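Local coordinates for protein redox-sensing transcriptional repressor Rex (Thermoanaerobacter ethanolicus, PDB 3WG9) that probably regulates transcription as a homodimeric DNA-binding repressor that responds to the cellular NADH/NAD(+) redox state, at residues I88-G93 with L152-D157; K113-I118 with R128-M133. All blocks are in the same frame, centred on the assembly; numbering follows the deposited sequence.

Contacts 1 and 2 are strand pairings of one parallel sheet in the Rossmann-type domain, separated by the pairing of 85-90 with 110-117; their centres are about 11 Å apart. Contact 1 joins 85-90 to 149-152, contact 2 joins 110-117 to 132-134. Probable hydrogen bonds stitch them together, F116 N to I89 O at 2.9 Å and G91 N to F116 O at 2.6 Å, while A92 CB packs on I115 CG2 at 3.7 Å. Both segments of contact 2 fall within the chain between the two segments of contact 1. Both contacts reach the dinucleotide site: I154 and D117 bind NAD(+) and NADH in structures of this protein; neither is bound to this chain.

Contact 1 (I88-G93 with L152-D157); sequences IIIGAG and LCIPKD
The flat group at the centre is the peptide joining I90 to G91. I154 CG2 lies over one of its faces, 3.6 Å from G91 CA. C153 sits at the carbonyl-oxygen edge: its N-H points at I90 O (C153 N to I90 O 2.7 Å), the donor standing nearly along the C=O axis at 168°, and its CB lies beside that oxygen at 3.3 Å, slightly to the other side of the plane. At the other edge G91 N binds F116.

I90 runs side by side with both L152 and I154. Its CG1 meets L152 CD2 at 4.0 Å, and its CG2 meets I154 CG2 at 3.8 Å. On the opposite side of the sheet I89 CG2 touches C153 SG at 4.1 Å, because C153 places its sulfur anti to its own carbonyl carbon (chi1 -67°).

G91, at positive phi, opens the GxGxxG-like turn, where G91, A92 and G93 probably bind NAD(+); I154 of the facing loop binds the nucleotide in structures of this protein. G93 is the N-cap of helix 94-102. T162 of helix 159-168 packs on I90, L152 and I154 alike, V138 of helix 138-144 also reaches I90, and strand 110-117 flanks I89 through L112.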
ATOM      1  N   ILE B  88       1.075 -10.438  15.541  1.00 28.11           N
ATOM      2  CA  ILE B  88       1.325 -11.762  15.054  1.00 28.31           C
ATOM      3  C   ILE B  88       1.064 -11.738  13.577  1.00 28.71           C
ATOM      4  O   ILE B  88       0.312 -10.904  13.092  1.00 27.17           O
ATOM      5  CB  ILE B  88       0.395 -12.815  15.698  1.00 29.19           C
ATOM      6  CG1 ILE B  88      -1.095 -12.498  15.472  1.00 28.99           C
ATOM      7  CG2 ILE B  88       0.662 -12.903  17.201  1.00 24.90           C
ATOM      8  CD1 ILE B  88      -2.067 -13.493  16.163  1.00 30.23           C
ATOM      9  N   ILE B  89       1.676 -12.671  12.863  1.00 28.72           N
ATOM     10  CA  ILE B  89       1.388 -12.839  11.430  1.00 27.47           C
ATOM     11  C   ILE B  89       0.777 -14.187  11.266  1.00 29.42           C
ATOM     12  O   ILE B  89       1.312 -15.189  11.816  1.00 30.34           O
ATOM     13  CB  ILE B  89       2.750 -12.775  10.670  1.00 28.87           C
ATOM     14  CG1 ILE B  89       3.233 -11.330  10.727  1.00 27.47           C
ATOM     15  CG2 ILE B  89       2.618 -13.206   9.199  1.00 28.97           C
ATOM     16  CD1 ILE B  89       4.616 -11.089  10.070  1.00 33.78           C
ATOM     17  N   ILE B  90      -0.301 -14.247  10.482  1.00 27.87           N
ATOM     18  CA  ILE B  90      -0.929 -15.492  10.112  1.00 30.91           C
ATOM     19  C   ILE B  90      -0.533 -15.779   8.639  1.00 31.47           C
ATOM     20  O   ILE B  90      -0.813 -14.966   7.717  1.00 31.28           O
ATOM     21  CB  ILE B  90      -2.457 -15.455  10.178  1.00 30.18           C
ATOM     22  CG1 ILE B  90      -3.001 -14.803  11.469  1.00 31.70           C
ATOM     23  CG2 ILE B  90      -3.022 -16.905   9.936  1.00 32.30           C
ATOM     24  CD1 ILE B  90      -2.423 -15.444  12.714  1.00 32.95           C
ATOM     25  N   GLY B  91       0.166 -16.890   8.445  1.00 32.61           N
ATOM     26  CA  GLY B  91       0.678 -17.278   7.086  1.00 33.41           C
ATOM     27  C   GLY B  91       2.202 -17.245   7.104  1.00 33.48           C
ATOM     28  O   GLY B  91       2.790 -16.180   7.322  1.00 35.05           O
ATOM     29  N   ALA B  92       2.853 -18.400   6.968  1.00 35.35           N
ATOM     30  CA  ALA B  92       4.306 -18.445   6.973  1.00 37.58           C
ATOM     31  C   ALA B  92       4.913 -18.695   5.592  1.00 39.66           C
ATOM     32  O   ALA B  92       6.087 -18.959   5.530  1.00 40.65           O
ATOM     33  CB  ALA B  92       4.857 -19.505   7.954  1.00 39.66           C
ATOM     34  N   GLY B  93       4.138 -18.514   4.526  1.00 39.83           N
ATOM     35  CA  GLY B  93       4.666 -18.432   3.139  1.00 39.58           C
ATOM     36  C   GLY B  93       5.476 -17.189   2.839  1.00 38.67           C
ATOM     37  O   GLY B  93       5.818 -16.405   3.736  1.00 38.53           O
ATOM     38  N   LEU B 152      -2.755 -10.567   8.272  1.00 26.91           N
ATOM     39  CA  LEU B 152      -3.245 -11.716   7.538  1.00 29.22           C
ATOM     40  C   LEU B 152      -2.482 -11.854   6.239  1.00 30.87           C
ATOM     41  O   LEU B 152      -2.539 -10.932   5.390  1.00 30.95           O
ATOM     42  CB  LEU B 152      -4.763 -11.658   7.232  1.00 30.35           C
ATOM     43  CG  LEU B 152      -5.800 -11.595   8.354  1.00 36.27           C
ATOM     44  CD1 LEU B 152      -7.207 -11.535   7.695  1.00 37.78           C
ATOM     45  CD2 LEU B 152      -5.710 -12.808   9.293  1.00 38.73           C
ATOM     46  N   CYS B 153      -1.716 -12.942   6.116  1.00 30.33           N
ATOM     47  CA  CYS B 153      -0.896 -13.199   4.901  1.00 32.72           C
ATOM     48  C   CYS B 153      -1.195 -14.621   4.399  1.00 37.06           C
ATOM     49  O   CYS B 153      -0.304 -15.397   4.048  1.00 39.72           O
ATOM     50  CB  CYS B 153       0.567 -13.116   5.328  1.00 30.56           C
ATOM     51  SG  CYS B 153       1.063 -11.431   5.811  1.00 32.87           S
ATOM     52  N   ILE B 154      -2.435 -15.042   4.536  1.00 38.54           N
ATOM     53  CA  ILE B 154      -2.811 -16.398   4.129  1.00 42.83           C
ATOM     54  C   ILE B 154      -3.616 -16.383   2.845  1.00 44.65           C
ATOM     55  O   ILE B 154      -4.027 -15.311   2.385  1.00 44.81           O
ATOM     56  CB  ILE B 154      -3.678 -17.041   5.198  1.00 43.95           C
ATOM     57  CG1 ILE B 154      -4.599 -16.012   5.865  1.00 44.03           C
ATOM     58  CG2 ILE B 154      -2.797 -17.743   6.223  1.00 44.19           C
ATOM     59  CD1 ILE B 154      -5.694 -16.731   6.569  1.00 48.91           C
ATOM     60  N   PRO B 155      -3.889 -17.566   2.256  1.00 48.94           N
ATOM     61  CA  PRO B 155      -4.724 -17.528   1.048  1.00 50.30           C
ATOM     62  C   PRO B 155      -6.157 -17.124   1.382  1.00 51.04           C
ATOM     63  O   PRO B 155      -6.553 -17.175   2.537  1.00 46.58           O
ATOM     64  CB  PRO B 155      -4.694 -18.982   0.548  1.00 52.04           C
ATOM     65  CG  PRO B 155      -3.690 -19.697   1.365  1.00 52.77           C
ATOM     66  CD  PRO B 155      -3.536 -18.945   2.645  1.00 50.02           C
ATOM     67  N   LYS B 156      -6.951 -16.749   0.380  1.00 55.43           N
ATOM     68  CA  LYS B 156      -8.366 -16.375   0.615  1.00 59.90           C
ATOM     69  C   LYS B 156      -9.240 -17.491   1.162  1.00 62.18           C
ATOM     70  O   LYS B 156     -10.243 -17.239   1.846  1.00 62.33           O
ATOM     71  CB  LYS B 156      -8.970 -15.874  -0.686  1.00 62.66           C
ATOM     72  CG  LYS B 156      -8.084 -14.853  -1.372  1.00 65.08           C
ATOM     73  CD  LYS B 156      -8.687 -14.469  -2.704  1.00 71.35           C
ATOM     74  CE  LYS B 156      -9.320 -15.685  -3.367  1.00 75.69           C
ATOM     75  NZ  LYS B 156     -10.100 -15.284  -4.559  1.00 79.69           N
ATOM     76  N   ASP B 157      -8.841 -18.726   0.853  1.00 64.86           N
ATOM     77  CA  ASP B 157      -9.467 -19.949   1.357  1.00 67.76           C
ATOM     78  C   ASP B 157     -10.161 -19.817   2.723  1.00 66.47           C
ATOM     79  O   ASP B 157     -11.364 -19.582   2.787  1.00 68.39           O
ATOM     80  CB  ASP B 157      -8.449 -21.099   1.384  1.00 69.44           C
ATOM     81  CG  ASP B 157      -8.228 -21.722   0.009  1.00 75.28           C
ATOM     82  OD1 ASP B 157      -9.020 -22.626  -0.348  1.00 81.60           O
ATOM     83  OD2 ASP B 157      -7.265 -21.329  -0.701  1.00 78.19           O
TER

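Contact 2 (K113-I118 with R128-M133); sequences KGIFDI and RDVEVM
Backbone hydrogen bonds tie I115 and D117 to E131 and M133 in a parallel ladder. M133 N donates to I115 O at 2.7 Å and D117 N to M133 O at 3.0 Å; the rung from I115 N to E131 O is weak, at 3.3 Å. Two CA-H...O contacts supplement them, the shorter from F116 CA to M133 O at 3.2 Å.

Apolar packing occupies the face bearing I115, V130 and V132. V130 CG1 touches I115 CG1 at 3.7 Å, the two side chains crossing at about a right angle, and sits equally close to G114 CA. I115 CG2 reaches V132 CG2 at 4.0 Å.

The other face holds a Met-aromatic contact. F116 and M133 both send CG anti to the carbonyl carbon (chi1 -64° and -68°), which lays them side by side. M133 CB meets F116 CE1 at 3.9 Å, and the sulfur approaches the ring obliquely, 45° off its normal. F141 of helix 138-144 stacks edge-to-face with F116 and also touches M133.

The polar work across this seam is done by main chain, while the side chains that meet are apolar. D117 keeps its carboxylate for backbone N-H groups elsewhere: OD1 accepts from A92 N and OD2 from N119 N. Those donors probably stabilise its negative charge at the end of the second Rossmann strand, where it binds NAD(+) and NADH in structures of this protein.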
ATOM      1  N   LYS B 113       5.312 -11.175  17.795  1.00 38.76           N
ATOM      2  CA  LYS B 113       5.341 -12.190  18.872  1.00 39.66           C
ATOM      3  C   LYS B 113       5.217 -13.621  18.410  1.00 38.06           C
ATOM      4  O   LYS B 113       5.501 -14.533  19.169  1.00 38.51           O
ATOM      5  CB  LYS B 113       4.240 -11.924  19.897  1.00 38.26           C
ATOM      6  CG  LYS B 113       4.343 -10.604  20.536  1.00 41.90           C
ATOM      7  CD  LYS B 113       5.680 -10.447  21.232  1.00 48.89           C
ATOM      8  CE  LYS B 113       5.872  -9.000  21.569  1.00 53.02           C
ATOM      9  NZ  LYS B 113       6.907  -8.764  22.613  1.00 60.70           N
ATOM     10  N   GLY B 114       4.751 -13.849  17.184  1.00 36.76           N
ATOM     11  CA  GLY B 114       4.520 -15.209  16.728  1.00 35.62           C
ATOM     12  C   GLY B 114       4.049 -15.186  15.290  1.00 36.64           C
ATOM     13  O   GLY B 114       3.512 -14.162  14.818  1.00 32.96           O
ATOM     14  N   ILE B 115       4.290 -16.302  14.611  1.00 34.62           N
ATOM     15  CA  ILE B 115       3.846 -16.555  13.268  1.00 35.41           C
ATOM     16  C   ILE B 115       3.068 -17.861  13.274  1.00 35.12           C
ATOM     17  O   ILE B 115       3.437 -18.815  13.962  1.00 38.47           O
ATOM     18  CB  ILE B 115       5.063 -16.650  12.283  1.00 37.51           C
ATOM     19  CG1 ILE B 115       5.861 -15.356  12.210  1.00 41.62           C
ATOM     20  CG2 ILE B 115       4.679 -17.171  10.879  1.00 37.56           C
ATOM     21  CD1 ILE B 115       7.144 -15.596  11.367  1.00 44.73           C
ATOM     22  N   PHE B 116       1.972 -17.899  12.550  1.00 33.50           N
ATOM     23  CA  PHE B 116       1.035 -19.013  12.585  1.00 34.85           C
ATOM     24  C   PHE B 116       0.800 -19.555  11.180  1.00 38.18           C
ATOM     25  O   PHE B 116       0.746 -18.806  10.178  1.00 37.24           O
ATOM     26  CB  PHE B 116      -0.261 -18.568  13.261  1.00 33.82           C
ATOM     27  CG  PHE B 116      -0.046 -18.197  14.707  1.00 32.92           C
ATOM     28  CD1 PHE B 116      -0.240 -19.153  15.720  1.00 33.88           C
ATOM     29  CD2 PHE B 116       0.478 -16.946  15.043  1.00 30.18           C
ATOM     30  CE1 PHE B 116       0.040 -18.863  17.050  1.00 33.17           C
ATOM     31  CE2 PHE B 116       0.753 -16.636  16.338  1.00 29.47           C
ATOM     32  CZ  PHE B 116       0.523 -17.602  17.371  1.00 32.79           C
ATOM     33  N   ASP B 117       0.673 -20.880  11.121  1.00 37.82           N
ATOM     34  CA  ASP B 117       0.444 -21.532   9.843  1.00 42.75           C
ATOM     35  C   ASP B 117      -0.305 -22.856  10.012  1.00 43.54           C
ATOM     36  O   ASP B 117      -0.420 -23.394  11.138  1.00 43.43           O
ATOM     37  CB  ASP B 117       1.778 -21.715   9.101  1.00 41.41           C
ATOM     38  CG  ASP B 117       1.582 -21.975   7.617  1.00 45.41           C
ATOM     39  OD1 ASP B 117       1.538 -20.995   6.829  1.00 42.81           O
ATOM     40  OD2 ASP B 117       1.452 -23.191   7.285  1.00 49.35           O
ATOM     41  N   ILE B 118      -0.913 -23.306   8.923  1.00 45.54           N
ATOM     42  CA  ILE B 118      -1.756 -24.492   8.968  1.00 48.47           C
ATOM     43  C   ILE B 118      -0.954 -25.777   8.700  1.00 51.30           C
ATOM     44  O   ILE B 118      -1.434 -26.887   8.935  1.00 51.31           O
ATOM     45  CB  ILE B 118      -2.930 -24.298   7.959  1.00 50.46           C
ATOM     46  CG1 ILE B 118      -4.073 -25.288   8.144  1.00 55.56           C
ATOM     47  CG2 ILE B 118      -2.468 -24.304   6.490  1.00 52.10           C
ATOM     48  CD1 ILE B 118      -4.725 -25.636   6.778  1.00 63.91           C
ATOM     49  N   ARG B 128      13.398 -14.940  11.784  1.00 68.35           N
ATOM     50  CA  ARG B 128      13.662 -13.665  12.416  1.00 68.85           C
ATOM     51  C   ARG B 128      13.697 -13.971  13.915  1.00 69.15           C
ATOM     52  O   ARG B 128      13.401 -13.117  14.766  1.00 69.87           O
ATOM     53  CB  ARG B 128      12.516 -12.717  12.018  1.00 68.11           C
ATOM     54  CG  ARG B 128      12.457 -11.374  12.681  1.00 70.43           C
ATOM     55  CD  ARG B 128      12.895 -10.305  11.694  1.00 76.27           C
ATOM     56  NE  ARG B 128      14.263  -9.856  11.939  1.00 81.57           N
ATOM     57  CZ  ARG B 128      14.648  -9.172  13.016  1.00 84.91           C
ATOM     58  NH1 ARG B 128      13.777  -8.869  13.983  1.00 84.48           N
ATOM     59  NH2 ARG B 128      15.914  -8.794  13.132  1.00 84.92           N
ATOM     60  N   ASP B 129      14.090 -15.204  14.233  1.00 69.22           N
ATOM     61  CA  ASP B 129      14.009 -15.704  15.604  1.00 68.57           C
ATOM     62  C   ASP B 129      12.590 -15.631  16.164  1.00 64.78           C
ATOM     63  O   ASP B 129      12.363 -15.118  17.255  1.00 65.03           O
ATOM     64  CB  ASP B 129      14.976 -14.935  16.513  1.00 71.05           C
ATOM     65  CG  ASP B 129      16.015 -15.841  17.156  1.00 77.16           C
ATOM     66  OD1 ASP B 129      15.660 -16.998  17.506  1.00 80.55           O
ATOM     67  OD2 ASP B 129      17.180 -15.395  17.326  1.00 83.96           O
ATOM     68  N   VAL B 130      11.629 -16.120  15.393  1.00 60.74           N
ATOM     69  CA  VAL B 130      10.225 -16.105  15.809  1.00 54.85           C
ATOM     70  C   VAL B 130       9.696 -17.472  15.416  1.00 52.80           C
ATOM     71  O   VAL B 130       9.858 -17.923  14.267  1.00 52.76           O
ATOM     72  CB  VAL B 130       9.446 -14.964  15.082  1.00 53.82           C
ATOM     73  CG1 VAL B 130       7.963 -15.098  15.301  1.00 49.80           C
ATOM     74  CG2 VAL B 130       9.914 -13.621  15.574  1.00 53.38           C
ATOM     75  N   GLU B 131       9.121 -18.168  16.372  1.00 49.20           N
ATOM     76  CA  GLU B 131       8.635 -19.513  16.102  1.00 49.44           C
ATOM     77  C   GLU B 131       7.379 -19.521  15.253  1.00 46.88           C
ATOM     78  O   GLU B 131       6.481 -18.652  15.382  1.00 47.27           O
ATOM     79  CB  GLU B 131       8.354 -20.247  17.398  1.00 50.67           C
ATOM     80  CG  GLU B 131       8.659 -21.740  17.294  1.00 57.60           C
ATOM     81  CD  GLU B 131       7.920 -22.550  18.362  1.00 65.91           C
ATOM     82  OE1 GLU B 131       7.529 -23.695  18.038  1.00 68.85           O
ATOM     83  OE2 GLU B 131       7.683 -22.030  19.494  1.00 67.28           O
ATOM     84  N   VAL B 132       7.344 -20.433  14.302  1.00 43.62           N
ATOM     85  CA  VAL B 132       6.116 -20.691  13.598  1.00 41.80           C
ATOM     86  C   VAL B 132       5.317 -21.627  14.448  1.00 42.21           C
ATOM     87  O   VAL B 132       5.849 -22.693  14.853  1.00 43.10           O
ATOM     88  CB  VAL B 132       6.392 -21.291  12.179  1.00 41.32           C
ATOM     89  CG1 VAL B 132       5.056 -21.735  11.500  1.00 41.99           C
ATOM     90  CG2 VAL B 132       7.144 -20.260  11.328  1.00 40.74           C
ATOM     91  N   MET B 133       4.039 -21.328  14.671  1.00 40.24           N
ATOM     92  CA  MET B 133       3.216 -22.212  15.523  1.00 40.42           C
ATOM     93  C   MET B 133       1.947 -22.602  14.778  1.00 41.86           C
ATOM     94  O   MET B 133       1.569 -21.914  13.838  1.00 38.47           O
ATOM     95  CB  MET B 133       2.843 -21.492  16.815  1.00 40.10           C
ATOM     96  CG  MET B 133       4.015 -21.246  17.738  1.00 41.95           C
ATOM     97  SD  MET B 133       3.599 -20.032  19.018  1.00 47.10           S
ATOM     98  CE  MET B 133       5.141 -19.947  19.913  1.00 48.46           C
TER